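Local coordinates for TerD domain-containing protein (Streptomyces coelicolor A3, PDB 2QZ7), which is of unknown function but belongs to the TerD family linked to tellurite resistance, and binds sodium ions in the crystal, at residues 47-52 with 58-63; 93-98 with 105-110; 98-103 with 164-169. One frame throughout, in Å; residues are numbered along the deposited sequence.

In the fold
All three contacts lie within the TerD domain, a sandwich of two antiparallel sheets. Interaction 1 pairs strand 44-52 with the edge strand 62-64 at one border of a sheet whose next strand is 104-113. Interaction 2 crosses from that strand to 91-95 of the facing sheet, its centre about 10 Å from that of interaction 1. Interaction 3, its centre about 8 Å from that of interaction 2, packs the connecting loop against strand 166-175, the opposite edge of the first sheet. Interaction 1 is complete before the others begin; interactions 2 and 3 alternate along the chain and share Asp98. Interactions 1 and 3 thus lie at the two edges of one sheet, and interaction 2 joins that sheet to the facing one.

Interaction 1: 47-52 with 58-63; sequences IATTYA and GRPVYV
A beta hairpin at the border of a sheet is built here, strand 44-52 running out and 58-63 returning into the edge strand 62-64. Thr49 and Val63 form an antiparallel non-hydrogen-bonded pair, and their methyls lie alongside each other, Thr49 CG2 to Val63 CG2 at 3.7 Å. Pro60 packs against the same Thr49 methyl, with CB 3.7 Å from Thr49 CG2. Thr50 makes the densest set of contacts. Its carbonyl O takes the amide of Val61 (N to Thr50 O 2.7 Å), with the donor above the carbonyl plane, 36° out of it, and Pro60 CA also comes close to this oxygen. The Thr50 hydroxyl sits between its own backbone N and carbonyl carbon (chi1 55°), where OG1 lies over the centre of one face of the Tyr62 ring, 3.2 Å above its plane. Tyr62 N gives OG1 a long, bent bond of 3.3 Å, while Thr50 CG2 rests on Tyr62 CZ at 3.4 Å. The Tyr62 hydroxyl reaches beyond the hairpin to Asp72. On the other face of the sheet from Thr50, Tyr51 meets Gly58 O at its ring edge, in plane, CE1 to O 3.2 Å, and its OH bonds Thr49 OG1; Arg106 adds a cation-pi contact. Near the turn, a water joins Ala52 N to Arg59 O. The backbone bond of Val61 to Thr50 is thus joined by the Thr50 OG1 bond and a water bridge, in an antiparallel beta hairpin of strands 44-52 and 62-64 at the edge of the sheet.

Interaction 2: 93-98 with 105-110; sequences MTFELD and ARVIVG
Val107 and Val109 of strand 104-113 meet Phe95 and Leu97 across the interior of the sandwich, with no hydrogen bond between the two segments. Along 105-110, the strand carries a classic beta bulge near its start: Ala105 and Arg106 both face Tyr51 on the neighbouring strand. Arg106 sends its side chain to the face of the sheet turned away from Phe95, where NE makes a salt bridge with Glu157 and NH1 bonds the carbonyl oxygens of Pro56 and Gly187. Val107 then points at the opposing segment. Its CG1, anti to the backbone N (chi1 -180°), reaches Phe95 CE1 at 3.7 Å and Phe95 CD1 at 4.0 Å, meeting the ring obliquely. The second branch, CG2, has looser company in Leu97 CD2 at 4.5 Å, and Leu100 also packs on this valine. Ile108 points away from the contact; its CG2 lies over one face of the Arg106 guanidinium, 4.0 Å above the plane and offset toward the rim. With Val109 the strand faces the interior again. Its CG2 is the branch anti to the backbone N (chi1 61°, measured to CG1) and comes to the edge of the Phe95 ring, near the ring plane, 4.0 Å from CZ. Phe95 is therefore touched by both valines, CE1 and CD1 by one and CZ by the other, while Val26, Val28 and Ala48 also touch it. The contact consists of methyl groups and aromatic carbons among buried residues, so the two sheets are joined here by dispersion and exclusion of water.

Interaction 3: 98-103 with 164-169; sequences DRLSPS and GAWEFR
Leu100 and Trp166 make the direct contact: one leucine methyl meets the six-membered part of the indole, with Leu100 CD1 3.6 Å from Trp166 CZ2 and 3.9 Å from Trp166 CH2. The two side chains cross at about a right angle, and the methyl approaches the ring obliquely. Both point toward each other from their backbones. In Trp166, CG is anti to the carbonyl carbon (chi1 -67°) and chi2 of 96° sets the indole plane roughly perpendicular to the plane of CA, CB and CG, bringing the six-membered ring up to the Leu100 methyl. At the five-membered ring of the indole, Asp98 N lies 4.2 Å from Trp166 NE1, again obliquely, while the CB of Asp98 points away from the strand.

One shell further out, Leu97 and Phe158 pack on the indole, and Arg160 touches both Trp166 and Leu100. Arg160 also ties the two segments together through hydrogen bonds from NH2 to Ser101 O and from NH1 to Gly164 O. The loop has its own brace, since the hydroxyls of Ser101 and Ser103 are hydrogen-bonded, OG to OG 2.6 Å. On the other segment, Trp166 pairs through its backbone with Leu23, and Glu167 does so with Thr159 of the adjacent strand, pairing that places Trp166 at the start of strand 166-175.

Across the two segments themselves the meeting is apolar: a leucine methyl touches the CZ2-CH2 side of a buried indole, and Arg160, from outside, adds hydrogen bonds to both segments.

Interaction 1: 47-52 with 58-63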
loop_
_atom_site.group_PDB
_atom_site.type_symbol
_atom_site.label_atom_id
_atom_site.label_comp_id
_atom_site.label_asym_id
_atom_site.label_seq_id
_atom_site.Cartn_x
_atom_site.Cartn_y
_atom_site.Cartn_z
ATOM N N ILE A 47 0.987 3.337 0.524
ATOM C CA ILE A 47 0.433 3.808 1.800
ATOM C C ILE A 47 0.066 2.592 2.613
ATOM O O ILE A 47 -0.529 1.674 2.075
ATOM C CB ILE A 47 -0.872 4.651 1.560
ATOM C CG1 ILE A 47 -0.579 5.884 0.655
ATOM C CG2 ILE A 47 -1.458 5.076 2.898
ATOM C CD1 ILE A 47 -1.879 6.701 0.289
ATOM N N ALA A 48 0.385 2.582 3.911
ATOM C CA ALA A 48 -0.100 1.520 4.810
ATOM C C ALA A 48 -0.750 2.114 6.062
ATOM O O ALA A 48 -0.450 3.250 6.446
ATOM C CB ALA A 48 1.055 0.578 5.232
ATOM N N THR A 49 -1.653 1.339 6.658
ATOM C CA THR A 49 -2.298 1.664 7.941
ATOM C C THR A 49 -2.276 0.481 8.822
ATOM O O THR A 49 -2.298 -0.636 8.342
ATOM C CB THR A 49 -3.745 2.095 7.744
ATOM O OG1 THR A 49 -4.294 1.310 6.685
ATOM C CG2 THR A 49 -3.800 3.615 7.299
ATOM N N THR A 50 -2.245 0.744 10.125
ATOM C CA THR A 50 -2.242 -0.277 11.159
ATOM C C THR A 50 -3.563 -0.128 11.934
ATOM O O THR A 50 -4.174 0.984 11.945
ATOM C CB THR A 50 -1.040 -0.057 12.123
ATOM O OG1 THR A 50 -1.101 1.278 12.645
ATOM C CG2 THR A 50 0.272 -0.205 11.360
ATOM N N TYR A 51 -4.004 -1.253 12.507
ATOM C CA TYR A 51 -5.299 -1.394 13.210
ATOM C C TYR A 51 -5.098 -2.137 14.530
ATOM O O TYR A 51 -4.355 -3.127 14.585
ATOM C CB TYR A 51 -6.361 -2.097 12.323
ATOM C CG TYR A 51 -6.559 -1.295 11.056
ATOM C CD1 TYR A 51 -7.515 -0.258 11.001
ATOM C CD2 TYR A 51 -5.737 -1.498 9.941
ATOM C CE1 TYR A 51 -7.657 0.520 9.851
ATOM C CE2 TYR A 51 -5.860 -0.703 8.797
ATOM C CZ TYR A 51 -6.831 0.308 8.764
ATOM O OH TYR A 51 -6.975 1.113 7.634
ATOM N N ALA A 52 -5.741 -1.610 15.577
ATOM C CA ALA A 52 -5.735 -2.152 16.940
ATOM C C ALA A 52 -6.384 -3.522 16.983
ATOM O O ALA A 52 -7.365 -3.767 16.270
ATOM C CB ALA A 52 -6.481 -1.213 17.897
ATOM N N GLY A 58 -11.602 -0.677 12.490
ATOM C CA GLY A 58 -11.807 0.706 12.915
ATOM C C GLY A 58 -10.927 1.769 12.233
ATOM O O GLY A 58 -10.443 1.599 11.102
ATOM N N ARG A 59 -10.740 2.890 12.927
ATOM C CA ARG A 59 -9.854 3.935 12.467
ATOM C C ARG A 59 -8.451 3.395 12.488
ATOM O O ARG A 59 -8.115 2.608 13.391
ATOM C CB ARG A 59 -9.859 5.123 13.400
ATOM C CG ARG A 59 -11.121 5.717 13.638
ATOM C CD ARG A 59 -10.905 6.930 14.522
ATOM N NE ARG A 59 -12.137 7.687 14.482
ATOM C CZ ARG A 59 -12.388 8.642 13.590
ATOM N NH1 ARG A 59 -11.449 9.023 12.734
ATOM N NH2 ARG A 59 -13.581 9.227 13.631
ATOM N N PRO A 60 -7.611 3.852 11.532
ATOM C CA PRO A 60 -6.205 3.514 11.584
ATOM C C PRO A 60 -5.585 3.976 12.907
ATOM O O PRO A 60 -5.960 5.032 13.425
ATOM C CB PRO A 60 -5.594 4.342 10.438
ATOM C CG PRO A 60 -6.692 4.651 9.518
ATOM C CD PRO A 60 -7.954 4.671 10.342
ATOM N N VAL A 61 -4.618 3.203 13.417
ATOM C CA VAL A 61 -3.832 3.629 14.587
ATOM C C VAL A 61 -2.822 4.646 14.033
ATOM O O VAL A 61 -2.588 5.706 14.623
ATOM C CB VAL A 61 -3.105 2.447 15.276
ATOM C CG1 VAL A 61 -2.173 2.951 16.382
ATOM C CG2 VAL A 61 -4.171 1.410 15.866
ATOM N N TYR A 62 -2.247 4.350 12.869
ATOM C CA TYR A 62 -1.475 5.390 12.189
ATOM C C TYR A 62 -1.367 5.090 10.708
ATOM O O TYR A 62 -1.648 3.975 10.286
ATOM C CB TYR A 62 -0.063 5.547 12.839
ATOM C CG TYR A 62 0.772 4.299 12.901
ATOM C CD1 TYR A 62 1.456 3.841 11.761
ATOM C CD2 TYR A 62 0.910 3.573 14.110
ATOM C CE1 TYR A 62 2.241 2.696 11.796
ATOM C CE2 TYR A 62 1.683 2.419 14.160
ATOM C CZ TYR A 62 2.351 1.986 13.014
ATOM O OH TYR A 62 3.123 0.852 13.059
ATOM N N VAL A 63 -0.926 6.094 9.937
ATOM C CA VAL A 63 -0.785 5.998 8.497
ATOM C C VAL A 63 0.701 6.093 8.185
ATOM O O VAL A 63 1.439 6.865 8.842
ATOM C CB VAL A 63 -1.581 7.179 7.761
ATOM C CG1 VAL A 63 -1.304 7.207 6.196
ATOM C CG2 VAL A 63 -3.100 7.105 8.111
HETATM O O HOH W 1 -8.094 0.315 14.763
#

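Interaction 2: 93-98 with 105-110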
loop_
_atom_site.group_PDB
_atom_site.type_symbol
_atom_site.label_atom_id
_atom_site.label_comp_id
_atom_site.label_asym_id
_atom_site.label_seq_id
_atom_site.Cartn_x
_atom_site.Cartn_y
_atom_site.Cartn_z
HETATM N N MSE A 93 8.439 -0.035 0.604
HETATM C CA MSE A 93 8.125 0.038 2.011
HETATM C C MSE A 93 8.411 -1.333 2.614
HETATM O O MSE A 93 7.874 -2.361 2.149
HETATM C CB MSE A 93 6.619 0.378 2.195
HETATM C CG MSE A 93 6.244 0.635 3.687
HETATM SE SE MSE A 93 4.419 1.146 3.953
HETATM C CE MSE A 93 4.553 2.908 3.202
ATOM N N THR A 94 9.253 -1.353 3.646
ATOM C CA THR A 94 9.552 -2.602 4.384
ATOM C C THR A 94 8.879 -2.659 5.775
ATOM O O THR A 94 8.997 -1.723 6.551
ATOM C CB THR A 94 11.070 -2.751 4.499
ATOM O OG1 THR A 94 11.639 -2.793 3.184
ATOM C CG2 THR A 94 11.499 -4.012 5.306
ATOM N N PHE A 95 8.249 -3.786 6.115
ATOM C CA PHE A 95 7.603 -3.964 7.410
ATOM C C PHE A 95 8.303 -5.018 8.217
ATOM O O PHE A 95 8.500 -6.136 7.731
ATOM C CB PHE A 95 6.130 -4.442 7.286
ATOM C CG PHE A 95 5.283 -3.616 6.351
ATOM C CD1 PHE A 95 4.193 -2.894 6.857
ATOM C CD2 PHE A 95 5.557 -3.554 4.983
ATOM C CE1 PHE A 95 3.403 -2.143 6.020
ATOM C CE2 PHE A 95 4.746 -2.787 4.124
ATOM C CZ PHE A 95 3.664 -2.103 4.667
ATOM N N GLU A 96 8.632 -4.682 9.459
ATOM C CA GLU A 96 9.164 -5.652 10.371
ATOM C C GLU A 96 7.973 -5.974 11.232
ATOM O O GLU A 96 7.845 -5.457 12.335
ATOM C CB GLU A 96 10.327 -5.079 11.198
ATOM C CG GLU A 96 11.551 -4.587 10.398
ATOM C CD GLU A 96 12.242 -5.672 9.549
ATOM O OE1 GLU A 96 12.301 -6.864 9.960
ATOM O OE2 GLU A 96 12.748 -5.320 8.451
ATOM N N LEU A 97 7.086 -6.804 10.686
ATOM C CA LEU A 97 5.827 -7.233 11.327
ATOM C C LEU A 97 6.022 -7.792 12.746
ATOM O O LEU A 97 5.273 -7.473 13.666
ATOM C CB LEU A 97 5.117 -8.252 10.421
ATOM C CG LEU A 97 4.704 -7.702 9.026
ATOM C CD1 LEU A 97 4.075 -8.791 8.179
ATOM C CD2 LEU A 97 3.754 -6.561 9.132
ATOM N N ASP A 98 7.064 -8.588 12.916
ATOM C CA ASP A 98 7.349 -9.236 14.192
ATOM C C ASP A 98 7.677 -8.238 15.303
ATOM O O ASP A 98 7.603 -8.577 16.462
ATOM C CB ASP A 98 8.451 -10.288 14.026
ATOM C CG ASP A 98 9.806 -9.699 13.589
ATOM O OD1 ASP A 98 10.821 -10.358 13.907
ATOM O OD2 ASP A 98 9.883 -8.639 12.901
ATOM N N ALA A 105 -2.955 -5.626 15.327
ATOM C CA ALA A 105 -3.220 -6.977 14.856
ATOM C C ALA A 105 -3.557 -7.076 13.380
ATOM O O ALA A 105 -3.795 -8.196 12.853
ATOM C CB ALA A 105 -4.351 -7.666 15.732
ATOM N N ARG A 106 -3.590 -5.923 12.709
ATOM C CA ARG A 106 -3.885 -5.890 11.289
ATOM C C ARG A 106 -3.151 -4.724 10.631
ATOM O O ARG A 106 -3.092 -3.615 11.200
ATOM C CB ARG A 106 -5.404 -5.769 11.085
ATOM C CG ARG A 106 -5.862 -5.654 9.637
ATOM C CD ARG A 106 -7.425 -5.884 9.605
ATOM N NE ARG A 106 -7.899 -5.867 8.225
ATOM C CZ ARG A 106 -8.485 -4.841 7.611
ATOM N NH1 ARG A 106 -8.708 -3.687 8.230
ATOM N NH2 ARG A 106 -8.852 -4.983 6.348
ATOM N N VAL A 107 -2.590 -4.998 9.451
ATOM C CA VAL A 107 -1.961 -4.009 8.620
ATOM C C VAL A 107 -2.510 -4.130 7.197
ATOM O O VAL A 107 -2.643 -5.239 6.665
ATOM C CB VAL A 107 -0.396 -4.163 8.603
ATOM C CG1 VAL A 107 0.243 -3.065 7.702
ATOM C CG2 VAL A 107 0.138 -4.094 10.024
ATOM N N ILE A 108 -2.851 -3.007 6.581
ATOM C CA ILE A 108 -3.188 -3.052 5.188
ATOM C C ILE A 108 -2.365 -2.102 4.366
ATOM O O ILE A 108 -2.100 -0.978 4.784
ATOM C CB ILE A 108 -4.723 -3.041 4.919
ATOM C CG1 ILE A 108 -5.152 -2.705 3.513
ATOM C CG2 ILE A 108 -5.549 -2.258 5.903
ATOM C CD1 ILE A 108 -6.511 -3.565 3.295
ATOM N N VAL A 109 -1.915 -2.574 3.213
ATOM C CA VAL A 109 -1.055 -1.716 2.369
ATOM C C VAL A 109 -1.698 -1.607 1.001
ATOM O O VAL A 109 -2.323 -2.550 0.533
ATOM C CB VAL A 109 0.412 -2.250 2.325
ATOM C CG1 VAL A 109 0.457 -3.607 1.745
ATOM C CG2 VAL A 109 1.336 -1.295 1.527
ATOM N N GLY A 110 -1.580 -0.428 0.405
ATOM C CA GLY A 110 -2.148 -0.145 -0.898
ATOM C C GLY A 110 -1.331 0.919 -1.629
ATOM O O GLY A 110 -0.224 1.310 -1.184
#

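Interaction 3: 98-103 with 164-169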
loop_
_atom_site.group_PDB
_atom_site.type_symbol
_atom_site.label_atom_id
_atom_site.label_comp_id
_atom_site.label_asym_id
_atom_site.label_seq_id
_atom_site.Cartn_x
_atom_site.Cartn_y
_atom_site.Cartn_z
ATOM N N ASP A 98 7.064 -8.588 12.916
ATOM C CA ASP A 98 7.349 -9.236 14.192
ATOM C C ASP A 98 7.677 -8.238 15.303
ATOM O O ASP A 98 7.603 -8.577 16.462
ATOM C CB ASP A 98 8.451 -10.288 14.026
ATOM C CG ASP A 98 9.806 -9.699 13.589
ATOM O OD1 ASP A 98 10.821 -10.358 13.907
ATOM O OD2 ASP A 98 9.883 -8.639 12.901
ATOM N N ARG A 99 7.950 -6.990 14.935
ATOM C CA ARG A 99 8.316 -5.944 15.896
ATOM C C ARG A 99 7.180 -4.983 16.247
ATOM O O ARG A 99 7.353 -4.086 17.071
ATOM C CB ARG A 99 9.529 -5.171 15.370
ATOM C CG ARG A 99 10.827 -6.000 15.412
ATOM C CD ARG A 99 11.984 -5.226 14.790
ATOM N NE ARG A 99 11.976 -3.824 15.232
ATOM C CZ ARG A 99 12.230 -2.769 14.455
ATOM N NH1 ARG A 99 12.186 -1.549 14.991
ATOM N NH2 ARG A 99 12.518 -2.922 13.154
ATOM N N LEU A 100 6.018 -5.170 15.618
ATOM C CA LEU A 100 4.806 -4.428 15.963
ATOM C C LEU A 100 4.269 -4.824 17.328
ATOM O O LEU A 100 4.254 -6.013 17.680
ATOM C CB LEU A 100 3.707 -4.690 14.927
ATOM C CG LEU A 100 3.972 -4.145 13.519
ATOM C CD1 LEU A 100 2.971 -4.697 12.492
ATOM C CD2 LEU A 100 3.888 -2.630 13.563
ATOM N N SER A 101 3.807 -3.813 18.070
ATOM C CA SER A 101 3.087 -3.972 19.351
ATOM C C SER A 101 2.049 -5.078 19.246
ATOM O O SER A 101 1.394 -5.183 18.215
ATOM C CB SER A 101 2.356 -2.661 19.674
ATOM O OG SER A 101 1.403 -2.834 20.718
ATOM N N PRO A 102 1.868 -5.896 20.314
ATOM C CA PRO A 102 0.791 -6.893 20.308
ATOM C C PRO A 102 -0.582 -6.248 20.121
ATOM O O PRO A 102 -1.485 -6.851 19.546
ATOM C CB PRO A 102 0.905 -7.540 21.712
ATOM C CG PRO A 102 2.342 -7.369 22.055
ATOM C CD PRO A 102 2.653 -5.975 21.558
ATOM N N SER A 103 -0.731 -5.014 20.581
ATOM C CA SER A 103 -1.979 -4.290 20.415
ATOM C C SER A 103 -2.319 -3.904 18.939
ATOM O O SER A 103 -3.431 -3.482 18.664
ATOM C CB SER A 103 -1.996 -3.060 21.331
ATOM O OG SER A 103 -1.066 -2.076 20.886
ATOM N N GLY A 164 -0.555 -15.595 17.197
ATOM C CA GLY A 164 0.059 -14.276 17.106
ATOM C C GLY A 164 0.934 -14.121 15.889
ATOM O O GLY A 164 1.446 -13.035 15.628
ATOM N N ALA A 165 1.132 -15.208 15.145
ATOM C CA ALA A 165 1.901 -15.125 13.896
ATOM C C ALA A 165 1.141 -14.379 12.795
ATOM O O ALA A 165 -0.071 -14.566 12.626
ATOM C CB ALA A 165 2.310 -16.501 13.415
ATOM N N TRP A 166 1.889 -13.550 12.064
ATOM C CA TRP A 166 1.417 -12.800 10.906
ATOM C C TRP A 166 1.206 -13.607 9.644
ATOM O O TRP A 166 2.089 -14.335 9.204
ATOM C CB TRP A 166 2.395 -11.666 10.587
ATOM C CG TRP A 166 2.406 -10.631 11.648
ATOM C CD1 TRP A 166 3.276 -10.550 12.681
ATOM C CD2 TRP A 166 1.472 -9.536 11.811
ATOM N NE1 TRP A 166 2.961 -9.462 13.477
ATOM C CE2 TRP A 166 1.858 -8.830 12.966
ATOM C CE3 TRP A 166 0.359 -9.086 11.084
ATOM C CZ2 TRP A 166 1.154 -7.715 13.435
ATOM C CZ3 TRP A 166 -0.324 -7.976 11.524
ATOM C CH2 TRP A 166 0.072 -7.292 12.690
ATOM N N GLU A 167 0.040 -13.410 9.041
ATOM C CA GLU A 167 -0.311 -14.052 7.785
ATOM C C GLU A 167 -0.652 -13.027 6.718
ATOM O O GLU A 167 -1.058 -11.915 7.030
ATOM C CB GLU A 167 -1.450 -15.055 8.000
ATOM C CG GLU A 167 -0.989 -16.195 8.838
ATOM C CD GLU A 167 -2.095 -17.109 9.319
ATOM O OE1 GLU A 167 -3.279 -16.703 9.344
ATOM O OE2 GLU A 167 -1.757 -18.235 9.688
ATOM N N PHE A 168 -0.432 -13.407 5.460
ATOM C CA PHE A 168 -0.677 -12.552 4.330
ATOM C C PHE A 168 -1.978 -12.966 3.659
ATOM O O PHE A 168 -2.323 -14.137 3.619
ATOM C CB PHE A 168 0.513 -12.639 3.352
ATOM C CG PHE A 168 0.161 -12.352 1.924
ATOM C CD1 PHE A 168 0.112 -11.049 1.449
ATOM C CD2 PHE A 168 -0.077 -13.401 1.038
ATOM C CE1 PHE A 168 -0.186 -10.803 0.117
ATOM C CE2 PHE A 168 -0.386 -13.153 -0.294
ATOM C CZ PHE A 168 -0.449 -11.864 -0.746
ATOM N N ARG A 169 -2.698 -11.987 3.141
ATOM C CA ARG A 169 -3.774 -12.262 2.210
ATOM C C ARG A 169 -3.732 -11.237 1.114
ATOM O O ARG A 169 -3.522 -10.053 1.380
ATOM C CB ARG A 169 -5.140 -12.302 2.895
ATOM C CG ARG A 169 -5.452 -13.701 3.297
ATOM C CD ARG A 169 -6.637 -13.838 4.142
ATOM N NE ARG A 169 -7.858 -14.076 3.375
ATOM C CZ ARG A 169 -9.068 -13.981 3.908
ATOM N NH1 ARG A 169 -9.198 -13.681 5.202
ATOM N NH2 ARG A 169 -10.141 -14.205 3.163
#